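Local coordinates for protein alpha-1,2-mannosidase (Bacteroides thetaiotaomicron, PDB 2WW2) that hydrolyses alpha-mannosidic linkages with inversion of configuration, as a calcium-dependent alpha-mannosidase of glycoside hydrolase family GH92, at residues V389-K394 against P647-Y652; I686-N692 against Q708-L714; F696-Y700 against R724-D730. All coordinates share one frame; numbering follows the deposited sequence.

Interaction 1 (V389-K394 against P647-Y652); sequences VDAWMK and PGMPEY
Asp390 divides its buried carboxylate between a loop and its own helix end. OD1 accepts the backbone N-H of Gly648 (N to OD1 2.8 Å, angle 163°) on its anti side, while OD2 takes the ammonium of Lys394 on its syn side (NZ to OD2 3.0 Å). CG lies anti to the residue's own backbone N (chi1 -175°), which carries the carboxylate out to the loop and lets CB and CG lean on Pro647 CB. The extended Lys394 chain comes from the direction opposite to Tyr652 and brings Lys394 NZ 2.9 Å from Tyr652 OH, a bond less certain because that hydroxyl is crowded; NZ also binds Thr343 OG1. An alanine in place of Asp390 would probably leave the Gly648 N-H without its acceptor and the Lys394 ammonium without its countercharge. Met393 packs CB 4.0 Å from Pro650 CD, and Met393 CG lies 3.5 Å from Gly648 O, which also binds Arg460. Gly648 has a positive phi that suits glycine, and Pro650 centres an inverse gamma turn. The bonds join the C-terminal turn of helix 383-393 to the loop before strand 651-654, within the (alpha/alpha)6-barrel type of catalytic domain of GH92 enzymes.

Interaction 2 (I686-N692 against Q708-L714); sequences IRKALLN and QGGELNL
Leu690 and Asn713 exchange both of their backbone bonds as an antiparallel hydrogen-bonded pair: Asn713 N gives to Leu690 O at 2.8 Å, nearly straight at 173°, and Leu690 N gives to Asn713 O at 3.0 Å. Two residues on, Asn692 N reaches Glu711 O (2.9 Å, 176°) and continues the pairing just past the end of strand 685-691. Asn713 O has a second donor, a water at 2.8 Å that also bonds weakly to Lys688 O. This water lies beside a classic beta bulge, in which Arg687 and Lys688 both face Ser715. The non-hydrogen-bonded pairs Ala689 with Leu714 and Leu691 with Leu712 flank Leu690 and Asn713; in them CA-H groups lean on carbonyls, as Ala689 CA does on Asn713 O at 3.4 Å.

The face bearing Ala689, Leu691, Leu712 and Leu714 is apolar here. Leu714 holds CG anti to its carbonyl carbon (chi1 -53°), which brings its CD2 to 3.6 Å from Ala689 CB and 4.1 Å from Ile686 CG2. Leu712, two residues earlier in the strand, sets CD1 4.3 Å from both Ala689 CB and Leu691 CB; Phe696 and Phe672 both touch Leu691 and Leu712. Leu690 and Asn713 point to the other face and meet CB to CB, and the Glu711 carboxylate turns away to Ser675. At the start of strand 710-717, Gly710 takes backbone angles at which a CB would jam against the preceding carbonyl.

The chemistry is therefore divided: main-chain bonds fix the register of strand 685-691 on strand 710-717, an inner member of a six-stranded mixed sheet, and aliphatic contacts make the face of Ala689 and Leu714 hydrophobic, against a mixed one bearing Leu690 and Asn713.

Interaction 3 (F696-Y700 against R724-D730); sequences FTRNY and RGTQPAD
Asp730 is set obliquely across Thr697, and the hydroxyl OG1 drops onto carboxylate OD1 at 2.9 Å from above the carboxylate plane, 42° out of it. Thr697 can do this because OG1 stands between its own backbone N and carbonyl carbon (chi1 65°). The other oxygen, OD2, accepts Gln727 N, so the carboxylate is gripped from both segments, which should limit its rotation. The main chain of Asp730 is used as well: its carbonyl O takes Asn699 N at 2.9 Å and lies at the edge of the Tyr700 ring, near its plane. The Asn699 amide bonds Gly725: ND2 meets a lone pair of Gly725 O in the carbonyl plane (2.9 Å); ND2 also binds Asp595 O.

These are loop-to-loop bonds. They tie the crossing from strand 694-695 to strand 700-702 to the chain beyond strand 710-717, which includes the 3-10 segment 728-730.

The Arg724 chain is extended from CG to NE, its guanidinium tilted 41° from the Phe696 ring. NH2 reaches Phe696 O at 3.1 Å, above the carbonyl plane and not on a lone pair. Waters in the guanidinium plane carry the rest: one links NE to Phe696 O, a second NH2 to Arg698 O, a third NH1 to Asn699 OD1. Arg698 CB points away from 724-730; Phe696 CD1 lies 3.7 Å above the plane of the Arg698 guanidinium, whose NH2 is at the edge of the Phe696 ring and in a salt bridge to Glu705. Farther out, a water joins Tyr700 OH to Ala729 O.

In the fold
Interaction 1 is the deepest of the three, its centre about 19 Å from the chain's centre and mostly buried, with a helix end holding a loop through a buried carboxylate and lysine. Interactions 2 and 3 have centres about 30 and 32 Å from the chain's centre and are partly exposed; one is regular strand pairing, the other irregular loops held by side-chain bonds and waters. These two are neighbours, with centres 13 Å apart: Ala689 O probably bonds Phe696 N, and Arg724 packs on Ala689. Their segments alternate along the chain. Interaction 1 meets interaction 3 where Tyr652 O packs on Tyr700 CB, but does not touch interaction 2.

Interaction 1 (V389-K394 against P647-Y652)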
# COMPACT_ATOMS: atom_id res chain seq x y z
N VAL A 389 27.50 30.30 -6.87
CA VAL A 389 28.14 30.41 -5.54
C VAL A 389 28.97 29.17 -5.21
O VAL A 389 30.09 29.26 -4.66
CB VAL A 389 27.10 30.68 -4.45
CG1 VAL A 389 27.76 30.62 -3.07
CG2 VAL A 389 26.43 32.05 -4.71
N ASP A 390 28.45 27.99 -5.55
CA ASP A 390 29.21 26.77 -5.31
C ASP A 390 30.56 26.87 -6.02
O ASP A 390 31.62 26.54 -5.44
CB ASP A 390 28.44 25.53 -5.76
CG ASP A 390 29.17 24.23 -5.41
OD1 ASP A 390 29.40 23.99 -4.20
OD2 ASP A 390 29.52 23.47 -6.35
N ALA A 391 30.53 27.33 -7.28
CA ALA A 391 31.77 27.47 -8.06
C ALA A 391 32.68 28.50 -7.42
O ALA A 391 33.87 28.26 -7.23
CB ALA A 391 31.46 27.86 -9.50
N TRP A 392 32.10 29.64 -7.04
CA TRP A 392 32.89 30.73 -6.48
C TRP A 392 33.64 30.28 -5.23
O TRP A 392 34.81 30.63 -5.03
CB TRP A 392 31.98 31.91 -6.15
CG TRP A 392 32.71 33.18 -5.83
CD1 TRP A 392 33.14 33.60 -4.60
CD2 TRP A 392 33.10 34.20 -6.76
NE1 TRP A 392 33.76 34.82 -4.71
CE2 TRP A 392 33.75 35.21 -6.02
CE3 TRP A 392 32.95 34.37 -8.14
CZ2 TRP A 392 34.27 36.37 -6.62
CZ3 TRP A 392 33.46 35.52 -8.73
CH2 TRP A 392 34.11 36.50 -7.97
N MET A 393 32.97 29.49 -4.39
CA MET A 393 33.56 29.11 -3.11
C MET A 393 34.63 28.04 -3.29
O MET A 393 35.35 27.72 -2.35
CB MET A 393 32.49 28.64 -2.13
CG MET A 393 31.48 29.71 -1.80
SD MET A 393 32.25 31.24 -1.24
CE MET A 393 30.84 32.32 -1.24
N LYS A 394 34.71 27.51 -4.50
CA LYS A 394 35.70 26.51 -4.86
C LYS A 394 36.79 27.13 -5.72
O LYS A 394 37.61 26.41 -6.31
CB LYS A 394 35.02 25.35 -5.61
CG LYS A 394 34.15 24.52 -4.72
CD LYS A 394 33.28 23.53 -5.50
CE LYS A 394 32.51 22.63 -4.52
NZ LYS A 394 31.67 21.65 -5.27
N PRO A 647 25.65 22.38 -1.88
CA PRO A 647 26.45 23.18 -2.80
C PRO A 647 26.45 24.61 -2.31
O PRO A 647 25.42 25.10 -1.80
CB PRO A 647 25.72 23.03 -4.15
CG PRO A 647 25.09 21.61 -4.05
CD PRO A 647 24.63 21.56 -2.57
N GLY A 648 27.58 25.28 -2.45
CA GLY A 648 27.72 26.63 -1.91
C GLY A 648 28.57 26.56 -0.66
O GLY A 648 29.15 27.55 -0.24
N MET A 649 28.66 25.37 -0.08
CA MET A 649 29.62 25.08 0.99
C MET A 649 30.63 24.09 0.42
O MET A 649 30.25 22.98 0.05
CB MET A 649 28.93 24.47 2.21
CG MET A 649 29.86 24.06 3.35
SD MET A 649 30.83 25.41 4.05
CE MET A 649 29.59 26.69 4.34
N PRO A 650 31.91 24.47 0.35
CA PRO A 650 32.87 23.61 -0.35
C PRO A 650 33.31 22.39 0.50
O PRO A 650 34.48 22.29 0.90
CB PRO A 650 34.04 24.56 -0.67
CG PRO A 650 33.96 25.64 0.40
CD PRO A 650 32.46 25.81 0.67
N GLU A 651 32.36 21.49 0.74
CA GLU A 651 32.54 20.31 1.61
C GLU A 651 31.83 19.16 0.94
O GLU A 651 30.77 19.36 0.35
CB GLU A 651 31.77 20.48 2.94
CG GLU A 651 32.50 21.10 4.05
CD GLU A 651 31.64 21.32 5.27
OE1 GLU A 651 30.45 20.89 5.34
OE2 GLU A 651 32.17 21.96 6.17
N TYR A 652 32.35 17.95 1.12
CA TYR A 652 31.65 16.76 0.65
C TYR A 652 31.52 15.78 1.81
O TYR A 652 32.54 15.38 2.40
CB TYR A 652 32.45 16.10 -0.50
CG TYR A 652 32.78 17.03 -1.65
CD1 TYR A 652 31.99 17.06 -2.80
CD2 TYR A 652 33.87 17.90 -1.58
CE1 TYR A 652 32.28 17.89 -3.85
CE2 TYR A 652 34.16 18.75 -2.62
CZ TYR A 652 33.36 18.74 -3.76
OH TYR A 652 33.65 19.58 -4.79

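Interaction 2 (I686-N692 against Q708-L714)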
# COMPACT_ATOMS: atom_id res chain seq x y z
N ILE A 686 33.25 1.99 7.46
CA ILE A 686 34.60 2.51 7.65
C ILE A 686 35.03 2.27 9.10
O ILE A 686 34.47 2.84 10.04
CB ILE A 686 34.70 4.02 7.29
CG1 ILE A 686 34.35 4.26 5.82
CG2 ILE A 686 36.08 4.60 7.64
CD1 ILE A 686 34.11 5.73 5.50
N ARG A 687 36.01 1.40 9.31
CA ARG A 687 36.51 1.13 10.66
C ARG A 687 37.51 2.21 11.07
O ARG A 687 37.45 2.74 12.19
CB ARG A 687 37.15 -0.26 10.76
CG ARG A 687 37.76 -0.55 12.14
CD ARG A 687 38.32 -1.96 12.25
NE ARG A 687 39.36 -2.22 11.25
CZ ARG A 687 40.63 -1.85 11.37
NH1 ARG A 687 41.04 -1.21 12.47
NH2 ARG A 687 41.49 -2.14 10.40
N LYS A 688 38.42 2.53 10.16
CA LYS A 688 39.47 3.51 10.43
C LYS A 688 39.80 4.25 9.14
O LYS A 688 39.65 3.70 8.04
CB LYS A 688 40.71 2.76 10.93
CG LYS A 688 41.84 3.65 11.40
CD LYS A 688 43.06 2.80 11.82
CE LYS A 688 44.24 3.71 12.14
NZ LYS A 688 45.57 3.04 11.96
N ALA A 689 40.25 5.50 9.26
CA ALA A 689 40.71 6.24 8.08
C ALA A 689 42.00 7.03 8.35
O ALA A 689 42.20 7.57 9.44
CB ALA A 689 39.61 7.16 7.56
N LEU A 690 42.88 7.06 7.36
CA LEU A 690 44.01 7.98 7.33
C LEU A 690 43.82 8.95 6.17
O LEU A 690 43.52 8.54 5.03
CB LEU A 690 45.33 7.22 7.17
CG LEU A 690 45.68 6.11 8.17
CD1 LEU A 690 46.96 5.42 7.74
CD2 LEU A 690 45.83 6.68 9.58
N LEU A 691 43.97 10.24 6.44
CA LEU A 691 44.03 11.23 5.37
C LEU A 691 45.47 11.70 5.27
O LEU A 691 46.01 12.27 6.24
CB LEU A 691 43.10 12.41 5.65
CG LEU A 691 43.14 13.56 4.64
CD1 LEU A 691 42.76 13.10 3.21
CD2 LEU A 691 42.22 14.70 5.10
N ASN A 692 46.11 11.43 4.14
CA ASN A 692 47.51 11.75 3.97
C ASN A 692 48.34 11.24 5.15
O ASN A 692 49.27 11.90 5.62
CB ASN A 692 47.68 13.26 3.75
CG ASN A 692 46.86 13.76 2.56
OD1 ASN A 692 46.08 14.71 2.68
ND2 ASN A 692 47.02 13.10 1.43
N GLN A 708 44.12 19.59 -3.63
CA GLN A 708 45.57 19.61 -3.43
C GLN A 708 46.19 18.23 -3.68
O GLN A 708 47.42 18.09 -3.73
CB GLN A 708 45.92 20.10 -2.03
CG GLN A 708 45.52 19.15 -0.93
CD GLN A 708 45.82 19.74 0.43
OE1 GLN A 708 46.06 20.94 0.55
NE2 GLN A 708 45.82 18.90 1.48
N GLY A 709 45.33 17.23 -3.86
CA GLY A 709 45.77 15.88 -4.10
C GLY A 709 46.18 15.19 -2.81
O GLY A 709 46.39 15.85 -1.78
N GLY A 710 46.26 13.87 -2.84
CA GLY A 710 46.64 13.12 -1.65
C GLY A 710 45.89 11.80 -1.63
O GLY A 710 45.59 11.24 -2.68
N GLU A 711 45.59 11.32 -0.43
CA GLU A 711 44.97 10.00 -0.30
C GLU A 711 44.14 9.87 0.96
O GLU A 711 44.59 10.20 2.06
CB GLU A 711 46.03 8.89 -0.33
CG GLU A 711 45.42 7.48 -0.19
CD GLU A 711 46.41 6.37 -0.54
OE1 GLU A 711 47.46 6.67 -1.15
OE2 GLU A 711 46.13 5.19 -0.21
N LEU A 712 42.91 9.38 0.78
CA LEU A 712 42.08 8.93 1.89
C LEU A 712 42.13 7.41 1.90
O LEU A 712 41.61 6.76 0.99
CB LEU A 712 40.65 9.41 1.69
CG LEU A 712 39.68 9.07 2.82
CD1 LEU A 712 40.12 9.71 4.17
CD2 LEU A 712 38.24 9.47 2.42
N ASN A 713 42.76 6.85 2.93
CA ASN A 713 42.99 5.40 3.05
C ASN A 713 42.01 4.80 4.05
O ASN A 713 42.16 5.02 5.26
CB ASN A 713 44.44 5.14 3.47
CG ASN A 713 44.76 3.66 3.69
OD1 ASN A 713 43.92 2.78 3.58
ND2 ASN A 713 46.02 3.38 4.01
N LEU A 714 41.03 4.05 3.56
CA LEU A 714 39.98 3.52 4.43
C LEU A 714 40.20 2.04 4.74
O LEU A 714 40.53 1.26 3.84
CB LEU A 714 38.62 3.71 3.77
CG LEU A 714 38.27 5.11 3.30
CD1 LEU A 714 36.94 5.11 2.54
CD2 LEU A 714 38.20 6.04 4.50
O HOH W 1 42.89 3.19 7.27

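Interaction 3 (F696-Y700 against R724-D730)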
# COMPACT_ATOMS: atom_id res chain seq x y z
N PHE A 696 42.10 10.18 10.75
CA PHE A 696 41.11 11.11 10.21
C PHE A 696 39.75 10.61 10.64
O PHE A 696 39.40 9.47 10.37
CB PHE A 696 41.22 11.12 8.68
CG PHE A 696 40.13 11.87 7.98
CD1 PHE A 696 40.19 13.25 7.83
CD2 PHE A 696 39.05 11.18 7.42
CE1 PHE A 696 39.20 13.94 7.15
CE2 PHE A 696 38.04 11.86 6.74
CZ PHE A 696 38.12 13.25 6.60
N THR A 697 39.01 11.44 11.37
CA THR A 697 37.70 11.03 11.90
C THR A 697 36.56 11.96 11.47
O THR A 697 35.41 11.74 11.86
CB THR A 697 37.71 10.94 13.44
OG1 THR A 697 37.92 12.24 13.99
CG2 THR A 697 38.82 9.99 13.94
N ARG A 698 36.85 12.99 10.68
CA ARG A 698 35.79 13.88 10.19
C ARG A 698 34.89 13.15 9.20
O ARG A 698 35.36 12.27 8.47
CB ARG A 698 36.37 15.13 9.53
CG ARG A 698 37.08 16.03 10.53
CD ARG A 698 37.56 17.33 9.88
NE ARG A 698 38.56 17.15 8.82
CZ ARG A 698 39.88 17.10 9.02
NH1 ARG A 698 40.39 17.19 10.26
NH2 ARG A 698 40.70 16.96 7.98
N ASN A 699 33.61 13.50 9.18
CA ASN A 699 32.65 12.86 8.26
C ASN A 699 32.51 13.61 6.95
O ASN A 699 31.51 13.45 6.25
CB ASN A 699 31.27 12.70 8.92
CG ASN A 699 31.30 11.78 10.13
OD1 ASN A 699 32.02 10.78 10.14
ND2 ASN A 699 30.50 12.10 11.14
N TYR A 700 33.51 14.42 6.62
CA TYR A 700 33.51 15.18 5.37
C TYR A 700 34.94 15.54 4.95
O TYR A 700 35.86 15.57 5.77
CB TYR A 700 32.69 16.47 5.53
CG TYR A 700 33.28 17.45 6.52
CD1 TYR A 700 34.01 18.55 6.09
CD2 TYR A 700 33.12 17.26 7.90
CE1 TYR A 700 34.56 19.45 7.01
CE2 TYR A 700 33.68 18.14 8.81
CZ TYR A 700 34.39 19.24 8.36
OH TYR A 700 34.93 20.12 9.26
N ARG A 724 33.61 6.00 16.03
CA ARG A 724 34.25 6.87 15.04
C ARG A 724 33.26 7.84 14.43
O ARG A 724 32.17 7.46 14.02
CB ARG A 724 34.89 6.02 13.92
CG ARG A 724 35.44 6.84 12.80
CD ARG A 724 36.12 6.00 11.71
NE ARG A 724 36.75 6.94 10.79
CZ ARG A 724 36.09 7.64 9.88
NH1 ARG A 724 34.80 7.44 9.73
NH2 ARG A 724 36.73 8.53 9.12
N GLY A 725 33.65 9.11 14.34
CA GLY A 725 32.83 10.10 13.65
C GLY A 725 31.61 10.55 14.43
O GLY A 725 30.63 11.01 13.85
N THR A 726 31.68 10.45 15.76
CA THR A 726 30.52 10.74 16.61
C THR A 726 30.62 12.08 17.34
O THR A 726 29.68 12.49 18.02
CB THR A 726 30.33 9.63 17.67
OG1 THR A 726 31.49 9.59 18.50
CG2 THR A 726 30.15 8.27 17.00
N GLN A 727 31.74 12.77 17.21
CA GLN A 727 31.95 14.02 17.94
C GLN A 727 31.52 15.27 17.16
O GLN A 727 31.54 15.26 15.94
CB GLN A 727 33.42 14.15 18.34
CG GLN A 727 33.90 13.00 19.19
CD GLN A 727 33.07 12.87 20.45
OE1 GLN A 727 33.01 13.80 21.25
NE2 GLN A 727 32.42 11.72 20.63
N PRO A 728 31.17 16.36 17.86
CA PRO A 728 30.77 17.58 17.15
C PRO A 728 31.83 18.09 16.18
O PRO A 728 31.49 18.65 15.14
CB PRO A 728 30.52 18.59 18.29
CG PRO A 728 30.13 17.71 19.46
CD PRO A 728 31.01 16.48 19.32
N ALA A 729 33.11 17.89 16.49
CA ALA A 729 34.16 18.31 15.57
C ALA A 729 34.14 17.51 14.27
O ALA A 729 34.74 17.93 13.29
CB ALA A 729 35.52 18.19 16.22
N ASP A 730 33.48 16.35 14.27
CA ASP A 730 33.47 15.50 13.09
C ASP A 730 32.36 15.85 12.10
O ASP A 730 32.36 15.36 10.97
CB ASP A 730 33.34 14.02 13.49
CG ASP A 730 34.46 13.56 14.41
OD1 ASP A 730 35.61 14.02 14.23
OD2 ASP A 730 34.18 12.74 15.30
O HOH W 2 39.49 6.92 11.54
O HOH W 3 35.34 9.89 7.36
O HOH W 4 32.80 9.12 8.08
O HOH W 5 33.74 19.84 11.85